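Local atomic coordinates of beta-hydroxyacid dehydrogenase, 3-hydroxyisobutyrate dehydrogenase (Saccharomonospora xinjiangensis XJ-54, PDB entry 6GRL), a protein that is an S-selective imine reductase associated with reductive amination, probably using NADPH to reduce C=N bonds. Residues G134-D139 / V148-S153; L204-A209 / E266-E271; E280-R285 / Q293-L298. All coordinates share one frame; numbering follows the deposited sequence.

Overall arrangement
Contact 1 comes first along the chain, its centre about 7 Å from the centre of the chain, where residues 134-139 and 148-153 form a beta hairpin in the mixed sheet of the Rossmann-type domain. Helix 181-209 then carries the chain into the helical C-terminal domain, and its last turns meet the loop just after helix 251-267 in contact 2. Contact 3 follows on helix 273-287, the next helix, which packs against the loop leading to helix 299-302. Centres of contacts 2 and 3 are about 25 Å apart, and each is at least 35 Å from that of contact 1. None touches another: they sample two domains, a sheet-based one that probably binds NADP and a helical one, joined by the long helix 181-209.

Contact 1 of 3, residues G134-D139 / V148-S153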
loop_
_atom_site.group_PDB
_atom_site.type_symbol
_atom_site.label_atom_id
_atom_site.label_comp_id
_atom_site.label_asym_id
_atom_site.label_seq_id
_atom_site.Cartn_x
_atom_site.Cartn_y
_atom_site.Cartn_z
ATOM N N GLY A 134 6.655 -1.517 7.228
ATOM C CA GLY A 134 6.018 -2.416 6.288
ATOM C C GLY A 134 4.547 -2.098 6.119
ATOM O O GLY A 134 3.883 -1.616 7.036
ATOM N N LYS A 135 4.047 -2.377 4.918
ATOM C CA LYS A 135 2.635 -2.207 4.594
ATOM C C LYS A 135 2.132 -3.469 3.913
ATOM O O LYS A 135 2.789 -3.994 3.008
ATOM C CB LYS A 135 2.415 -0.979 3.702
ATOM C CG LYS A 135 2.793 0.336 4.374
ATOM C CD LYS A 135 1.829 0.679 5.503
ATOM C CE LYS A 135 2.340 1.838 6.348
ATOM N NZ LYS A 135 3.301 1.394 7.400
ATOM N N ILE A 136 0.967 -3.948 4.344
ATOM C CA ILE A 136 0.443 -5.250 3.942
ATOM C C ILE A 136 -0.669 -5.060 2.921
ATOM O O ILE A 136 -1.578 -4.244 3.120
ATOM C CB ILE A 136 -0.066 -6.041 5.159
ATOM C CG1 ILE A 136 1.068 -6.265 6.162
ATOM C CG2 ILE A 136 -0.671 -7.369 4.719
ATOM C CD1 ILE A 136 0.596 -6.780 7.505
ATOM N N MET A 137 -0.599 -5.820 1.830
ATOM C CA MET A 137 -1.679 -5.922 0.855
ATOM C C MET A 137 -2.255 -7.329 0.955
ATOM O O MET A 137 -1.566 -8.310 0.652
ATOM C CB MET A 137 -1.181 -5.631 -0.559
ATOM C CG MET A 137 -0.203 -4.475 -0.652
ATOM S SD MET A 137 -0.529 -3.411 -2.071
ATOM C CE MET A 137 -2.129 -2.740 -1.627
ATOM N N GLY A 138 -3.507 -7.429 1.383
ATOM C CA GLY A 138 -4.176 -8.703 1.529
ATOM C C GLY A 138 -4.922 -8.795 2.841
ATOM O O GLY A 138 -4.852 -7.916 3.697
ATOM N N ASP A 139 -5.651 -9.910 2.993
ATOM C CA ASP A 139 -6.513 -10.171 4.133
ATOM C C ASP A 139 -5.819 -11.075 5.145
ATOM O O ASP A 139 -4.987 -11.910 4.774
ATOM C CB ASP A 139 -7.821 -10.823 3.675
ATOM C CG ASP A 139 -8.614 -9.932 2.743
ATOM O OD1 ASP A 139 -8.502 -8.695 2.869
ATOM O OD2 ASP A 139 -9.344 -10.468 1.882
ATOM N N VAL A 148 -0.905 -12.604 -0.076
ATOM C CA VAL A 148 -0.551 -11.441 0.728
ATOM C C VAL A 148 0.818 -10.959 0.271
ATOM O O VAL A 148 1.738 -11.766 0.099
ATOM C CB VAL A 148 -0.542 -11.761 2.236
ATOM C CG1 VAL A 148 0.270 -10.727 3.002
ATOM C CG2 VAL A 148 -1.963 -11.811 2.767
ATOM N N SER A 149 0.944 -9.653 0.053
ATOM C CA SER A 149 2.205 -9.033 -0.316
ATOM C C SER A 149 2.531 -7.920 0.669
ATOM O O SER A 149 1.637 -7.248 1.190
ATOM C CB SER A 149 2.163 -8.477 -1.744
ATOM O OG SER A 149 1.197 -7.449 -1.863
ATOM N N LEU A 150 3.824 -7.732 0.922
ATOM C CA LEU A 150 4.294 -6.758 1.897
ATOM C C LEU A 150 5.346 -5.866 1.258
ATOM O O LEU A 150 6.250 -6.358 0.576
ATOM C CB LEU A 150 4.872 -7.451 3.138
ATOM C CG LEU A 150 3.923 -8.308 3.981
ATOM C CD1 LEU A 150 3.939 -9.759 3.518
ATOM C CD2 LEU A 150 4.283 -8.210 5.458
ATOM N N SER A 151 5.222 -4.561 1.476
ATOM C CA SER A 151 6.199 -3.580 1.025
ATOM C C SER A 151 6.972 -3.060 2.227
ATOM O O SER A 151 6.382 -2.760 3.268
ATOM C CB SER A 151 5.519 -2.416 0.299
ATOM O OG SER A 151 4.863 -2.850 -0.879
ATOM N N PHE A 152 8.293 -2.949 2.086
ATOM C CA PHE A 152 9.148 -2.532 3.187
ATOM C C PHE A 152 10.047 -1.379 2.767
ATOM O O PHE A 152 10.445 -1.264 1.604
ATOM C CB PHE A 152 10.012 -3.689 3.703
ATOM C CG PHE A 152 9.238 -4.726 4.459
ATOM C CD1 PHE A 152 8.962 -4.558 5.805
ATOM C CD2 PHE A 152 8.776 -5.862 3.821
ATOM C CE1 PHE A 152 8.245 -5.510 6.502
ATOM C CE2 PHE A 152 8.059 -6.818 4.512
ATOM C CZ PHE A 152 7.794 -6.642 5.854
ATOM N N SER A 153 10.361 -0.523 3.737
ATOM C CA SER A 153 11.321 0.552 3.543
ATOM C C SER A 153 12.068 0.776 4.850
ATOM O O SER A 153 11.585 0.435 5.933
ATOM C CB SER A 153 10.641 1.842 3.069
ATOM O OG SER A 153 9.504 2.152 3.855
HETATM O O HOH W 1 1.904 -2.576 0.803
#
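Lys135 and Ser151 face each other as a hydrogen-bonded pair in an antiparallel beta hairpin, part of the mixed sheet of this Rossmann-type domain. Their two backbone bonds, Lys135 N to Ser151 O and Ser151 N to Lys135 O, are both 2.9 Å. Met137 and Ser149 repeat the ladder; here the bond from Met137 N to Ser149 O is shorter, 2.7 Å, and almost straight at 173°. Alpha-carbon hydrogens add weaker C-H...O contacts, as from Gly134 CA to Ser151 O at 3.1 Å.

Apolar contacts gather on the face that carries Ile136, Leu150 and Phe152. Ile136 uses both branches: CG1 lies 3.8 Å from Leu150 CD2, the two side chains side by side and pointing the same way, while CG2, anti to the backbone N, reaches Val148 CG1. Met31 and Ile35 of helix 30-41 also touch Ile136. The Phe152 ring lies obliquely beside Gly134, with Phe152 CD1 3.7 Å from Gly134 CA.

The other face carries Lys135, Met137, Ser149 and Ser151. Lys135 turns its NZ back to Gly134 O, from above the carbonyl plane, and also reaches Asp133 in a salt bridge and Thr110 O. Ser149 OG packs against the root of the methionine side chain, 3.3 Å from Met137 CB.

Contact 2 of 3, residues L204-A209 / E266-E271; sequences LSVVHA and ESLGVE
Val206 and Val270 make the tight part of this contact, with Val206 CG2 3.7 Å from Val270 CG1 and the two side chains crossing at about a right angle. Val270 spreads its two methyls over Ser205 and Val206: CG1, anti to the backbone N (chi1 177°), also meets Ser205 CB at 4.0 Å, while Val270 CG2 rests against the carbonyl Ser205 O at 3.8 Å. Leu268 divides its grip in a similar way. Its CD1 comes 3.7 Å from Val206 O and 4.0 Å from Val206 CG1.

Toward Ala209 the contact opens to solvent: a single methyl, Ala209 CB, meets Leu268 CB at 3.8 Å. No hydrogen bond links the segments, so van der Waals packing alone joins them. The bend that presents Leu268 and Val270 is a Schellman motif: Gly269, at positive phi, closes helix 251-267, and Gly269 N bonds back to Glu266 O at 3.1 Å.

In the fold, this is a surface contact between the end of the long helix 181-209 and the turn linking helices 251-267 and 273-287. Val206 also touches His264 and Arg265 on helix 251-267, whereas Leu204 and Val207 touch Phe217 of helix 214-225.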
loop_
_atom_site.group_PDB
_atom_site.type_symbol
_atom_site.label_atom_id
_atom_site.label_comp_id
_atom_site.label_asym_id
_atom_site.label_seq_id
_atom_site.Cartn_x
_atom_site.Cartn_y
_atom_site.Cartn_z
ATOM N N LEU A 204 -20.880 4.233 -14.974
ATOM C CA LEU A 204 -22.162 3.552 -14.819
ATOM C C LEU A 204 -23.316 4.545 -14.868
ATOM O O LEU A 204 -24.394 4.229 -15.387
ATOM C CB LEU A 204 -22.189 2.770 -13.506
ATOM C CG LEU A 204 -21.192 1.622 -13.346
ATOM C CD1 LEU A 204 -21.365 0.967 -11.988
ATOM C CD2 LEU A 204 -21.354 0.601 -14.457
ATOM N N SER A 205 -23.109 5.751 -14.332
ATOM C CA SER A 205 -24.140 6.780 -14.404
ATOM C C SER A 205 -24.464 7.135 -15.851
ATOM O O SER A 205 -25.629 7.374 -16.193
ATOM C CB SER A 205 -23.697 8.026 -13.638
ATOM O OG SER A 205 -23.510 7.745 -12.262
ATOM N N VAL A 206 -23.448 7.166 -16.715
ATOM C CA VAL A 206 -23.676 7.508 -18.116
ATOM C C VAL A 206 -24.542 6.450 -18.791
ATOM O O VAL A 206 -25.537 6.770 -19.452
ATOM C CB VAL A 206 -22.338 7.690 -18.853
ATOM C CG1 VAL A 206 -22.573 7.804 -20.352
ATOM C CG2 VAL A 206 -21.608 8.919 -18.336
ATOM N N VAL A 207 -24.181 5.174 -18.632
ATOM C CA VAL A 207 -24.910 4.124 -19.339
ATOM C C VAL A 207 -26.294 3.922 -18.740
ATOM O O VAL A 207 -27.226 3.511 -19.443
ATOM C CB VAL A 207 -24.104 2.812 -19.354
ATOM C CG1 VAL A 207 -22.745 3.037 -19.982
ATOM C CG2 VAL A 207 -23.963 2.241 -17.951
ATOM N N HIS A 208 -26.462 4.202 -17.445
ATOM C CA HIS A 208 -27.782 4.073 -16.837
ATOM C C HIS A 208 -28.750 5.101 -17.407
ATOM O O HIS A 208 -29.922 4.791 -17.650
ATOM C CB HIS A 208 -27.684 4.208 -15.319
ATOM C CG HIS A 208 -28.980 3.964 -14.609
ATOM N ND1 HIS A 208 -29.846 4.980 -14.271
ATOM C CD2 HIS A 208 -29.562 2.817 -14.188
ATOM C CE1 HIS A 208 -30.903 4.471 -13.664
ATOM N NE2 HIS A 208 -30.755 3.160 -13.601
ATOM N N ALA A 209 -28.276 6.330 -17.630
ATOM C CA ALA A 209 -29.116 7.352 -18.238
ATOM C C ALA A 209 -29.506 6.998 -19.666
ATOM O O ALA A 209 -30.485 7.546 -20.185
ATOM C CB ALA A 209 -28.402 8.704 -18.212
ATOM N N GLU A 266 -22.810 15.175 -20.532
ATOM C CA GLU A 266 -23.473 16.361 -19.998
ATOM C C GLU A 266 -24.886 16.509 -20.547
ATOM O O GLU A 266 -25.756 17.066 -19.869
ATOM C CB GLU A 266 -22.640 17.609 -20.293
ATOM C CG GLU A 266 -21.427 17.750 -19.385
ATOM C CD GLU A 266 -20.705 19.072 -19.559
ATOM O OE1 GLU A 266 -20.971 19.775 -20.557
ATOM O OE2 GLU A 266 -19.870 19.407 -18.691
ATOM N N SER A 267 -25.137 16.012 -21.762
ATOM C CA SER A 267 -26.495 16.000 -22.294
ATOM C C SER A 267 -27.401 15.050 -21.522
ATOM O O SER A 267 -28.627 15.166 -21.616
ATOM C CB SER A 267 -26.484 15.619 -23.776
ATOM O OG SER A 267 -26.192 14.243 -23.949
ATOM N N LEU A 268 -26.822 14.115 -20.770
ATOM C CA LEU A 268 -27.569 13.209 -19.911
ATOM C C LEU A 268 -27.648 13.699 -18.473
ATOM O O LEU A 268 -28.278 13.040 -17.641
ATOM C CB LEU A 268 -26.935 11.815 -19.941
ATOM C CG LEU A 268 -26.844 11.125 -21.304
ATOM C CD1 LEU A 268 -25.879 9.953 -21.235
ATOM C CD2 LEU A 268 -28.217 10.662 -21.766
ATOM N N GLY A 269 -27.027 14.834 -18.162
ATOM C CA GLY A 269 -27.007 15.341 -16.807
ATOM C C GLY A 269 -25.961 14.719 -15.911
ATOM O O GLY A 269 -26.044 14.878 -14.688
ATOM N N VAL A 270 -24.982 14.021 -16.477
ATOM C CA VAL A 270 -23.936 13.358 -15.708
ATOM C C VAL A 270 -22.735 14.287 -15.602
ATOM O O VAL A 270 -22.453 15.081 -16.505
ATOM C CB VAL A 270 -23.568 12.004 -16.354
ATOM C CG1 VAL A 270 -22.428 11.322 -15.604
ATOM C CG2 VAL A 270 -24.787 11.095 -16.403
ATOM N N GLU A 271 -22.030 14.199 -14.473
ATOM C CA GLU A 271 -20.833 14.997 -14.244
ATOM C C GLU A 271 -19.788 14.745 -15.329
ATOM O O GLU A 271 -19.839 13.760 -16.070
ATOM C CB GLU A 271 -20.233 14.675 -12.876
ATOM C CG GLU A 271 -19.597 13.291 -12.807
ATOM C CD GLU A 271 -18.108 13.311 -13.096
ATOM O OE1 GLU A 271 -17.402 14.183 -12.549
ATOM O OE2 GLU A 271 -17.649 12.465 -13.893
#

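Contact 3 of 3, residues E280-R285 / Q293-L298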
loop_
_atom_site.group_PDB
_atom_site.type_symbol
_atom_site.label_atom_id
_atom_site.label_comp_id
_atom_site.label_asym_id
_atom_site.label_seq_id
_atom_site.Cartn_x
_atom_site.Cartn_y
_atom_site.Cartn_z
ATOM N N GLU A 280 -8.917 20.100 -21.053
ATOM C CA GLU A 280 -8.167 21.339 -20.870
ATOM C C GLU A 280 -6.665 21.092 -20.943
ATOM O O GLU A 280 -5.923 21.894 -21.522
ATOM C CB GLU A 280 -8.541 21.989 -19.538
ATOM C CG GLU A 280 -9.561 23.109 -19.660
ATOM C CD GLU A 280 -9.039 24.287 -20.459
ATOM O OE1 GLU A 280 -8.144 25.001 -19.958
ATOM O OE2 GLU A 280 -9.525 24.502 -21.590
ATOM N N LEU A 281 -6.198 19.986 -20.357
ATOM C CA LEU A 281 -4.779 19.650 -20.441
ATOM C C LEU A 281 -4.371 19.337 -21.875
ATOM O O LEU A 281 -3.294 19.745 -22.324
ATOM C CB LEU A 281 -4.463 18.470 -19.523
ATOM C CG LEU A 281 -4.541 18.737 -18.019
ATOM C CD1 LEU A 281 -4.488 17.432 -17.240
ATOM C CD2 LEU A 281 -3.424 19.671 -17.579
ATOM N N MET A 282 -5.221 18.613 -22.608
ATOM C CA MET A 282 -4.916 18.300 -24.001
ATOM C C MET A 282 -4.850 19.564 -24.846
ATOM O O MET A 282 -3.938 19.723 -25.667
ATOM C CB MET A 282 -5.964 17.343 -24.564
ATOM C CG MET A 282 -5.843 15.921 -24.064
ATOM S SD MET A 282 -7.141 14.891 -24.760
ATOM C CE MET A 282 -6.682 13.286 -24.110
ATOM N N ASP A 283 -5.811 20.474 -24.663
ATOM C CA ASP A 283 -5.823 21.703 -25.448
ATOM C C ASP A 283 -4.586 22.548 -25.168
ATOM O O ASP A 283 -4.040 23.180 -26.079
ATOM C CB ASP A 283 -7.094 22.502 -25.158
ATOM C CG ASP A 283 -8.338 21.849 -25.730
ATOM O OD1 ASP A 283 -8.203 20.947 -26.582
ATOM O OD2 ASP A 283 -9.455 22.245 -25.335
ATOM N N GLN A 284 -4.128 22.566 -23.915
ATOM C CA GLN A 284 -2.933 23.336 -23.584
ATOM C C GLN A 284 -1.688 22.721 -24.211
ATOM O O GLN A 284 -0.847 23.439 -24.764
ATOM C CB GLN A 284 -2.780 23.439 -22.067
ATOM C CG GLN A 284 -1.604 24.294 -21.623
ATOM C CD GLN A 284 -1.719 25.732 -22.093
ATOM O OE1 GLN A 284 -2.789 26.337 -22.023
ATOM N NE2 GLN A 284 -0.614 26.286 -22.580
ATOM N N ARG A 285 -1.558 21.394 -24.143
ATOM C CA ARG A 285 -0.397 20.732 -24.732
ATOM C C ARG A 285 -0.381 20.890 -26.247
ATOM O O ARG A 285 0.690 21.021 -26.852
ATOM C CB ARG A 285 -0.385 19.254 -24.343
ATOM C CG ARG A 285 0.897 18.523 -24.706
ATOM C CD ARG A 285 2.044 18.896 -23.784
ATOM N NE ARG A 285 3.240 18.110 -24.074
ATOM C CZ ARG A 285 4.443 18.366 -23.571
ATOM N NH1 ARG A 285 4.616 19.393 -22.750
ATOM N NH2 ARG A 285 5.474 17.597 -23.891
ATOM N N GLN A 293 2.104 14.535 -29.909
ATOM C CA GLN A 293 2.451 13.625 -28.827
ATOM C C GLN A 293 1.185 12.931 -28.323
ATOM O O GLN A 293 0.125 12.987 -28.953
ATOM C CB GLN A 293 3.191 14.378 -27.725
ATOM C CG GLN A 293 4.587 14.831 -28.133
ATOM C CD GLN A 293 5.274 15.664 -27.069
ATOM O OE1 GLN A 293 4.665 16.039 -26.068
ATOM N NE2 GLN A 293 6.552 15.960 -27.281
ATOM N N GLY A 294 1.280 12.266 -27.174
ATOM C CA GLY A 294 0.163 11.487 -26.676
ATOM C C GLY A 294 -0.283 11.844 -25.273
ATOM O O GLY A 294 0.060 12.911 -24.752
ATOM N N PHE A 295 -1.049 10.944 -24.651
ATOM C CA PHE A 295 -1.625 11.231 -23.341
ATOM C C PHE A 295 -0.553 11.348 -22.266
ATOM O O PHE A 295 -0.663 12.187 -21.364
ATOM C CB PHE A 295 -2.635 10.147 -22.964
ATOM C CG PHE A 295 -3.371 10.431 -21.687
ATOM C CD1 PHE A 295 -4.542 11.170 -21.699
ATOM C CD2 PHE A 295 -2.886 9.970 -20.475
ATOM C CE1 PHE A 295 -5.220 11.439 -20.526
ATOM C CE2 PHE A 295 -3.555 10.239 -19.299
ATOM C CZ PHE A 295 -4.725 10.971 -19.323
ATOM N N SER A 296 0.483 10.508 -22.331
ATOM C CA SER A 296 1.504 10.516 -21.289
ATOM C C SER A 296 2.223 11.858 -21.212
ATOM O O SER A 296 2.739 12.222 -20.150
ATOM C CB SER A 296 2.507 9.387 -21.526
ATOM O OG SER A 296 3.186 9.554 -22.758
ATOM N N SER A 297 2.255 12.609 -22.315
ATOM C CA SER A 297 2.927 13.904 -22.319
ATOM C C SER A 297 2.203 14.939 -21.468
ATOM O O SER A 297 2.803 15.959 -21.115
ATOM C CB SER A 297 3.072 14.419 -23.752
ATOM O OG SER A 297 1.821 14.819 -24.282
ATOM N N LEU A 298 0.932 14.704 -21.132
ATOM C CA LEU A 298 0.219 15.621 -20.252
ATOM C C LEU A 298 0.833 15.666 -18.859
ATOM O O LEU A 298 0.577 16.616 -18.110
ATOM C CB LEU A 298 -1.256 15.226 -20.162
ATOM C CG LEU A 298 -2.000 15.182 -21.499
ATOM C CD1 LEU A 298 -3.441 14.734 -21.301
ATOM C CD2 LEU A 298 -1.945 16.532 -22.204
#
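The CA atoms of Leu281 and Leu298 come within 6.4 Å where a loop with a short 3-10 turn folds back on helix 273-287, a helix-loop packing within the helical C-terminal domain. Leu298 fills the middle: its CD2 methyl sits 3.5 Å from Leu281 O and 3.8 Å from Arg285 CB, one helical turn apart, while Leu298 CD1 meets Met282 CG at 3.8 Å. Met282, extended beyond CG, passes on to the Phe295 ring and brings Met282 CE to the ring edge, 3.9 Å from Phe295 CD1, with the side chains crossing at about a right angle. Gln254 and Met258 of helix 251-267 also touch Met282.

At the polar end, Arg285 CG is anti to the backbone N (chi1 -170°), and a bend at chi2 carries the guanidinium across Ser297, whose carbonyl O lies over one face. Arg285 NE and NH2 both hydrogen-bond to Gln293 OE1, side-on, fixing the rotation of the group. Arg285 NH2 lies on a lone pair of Gln293 OE1 at 2.8 Å, whereas Arg285 NE makes the longer bond to it, 3.2 Å, bent to 135° at the hydrogen. Guanidinium and amide planes stand 36° apart. Ser297 OG instead donates to Gly294 O, 2.6 Å away, bracing the 3-10 turn.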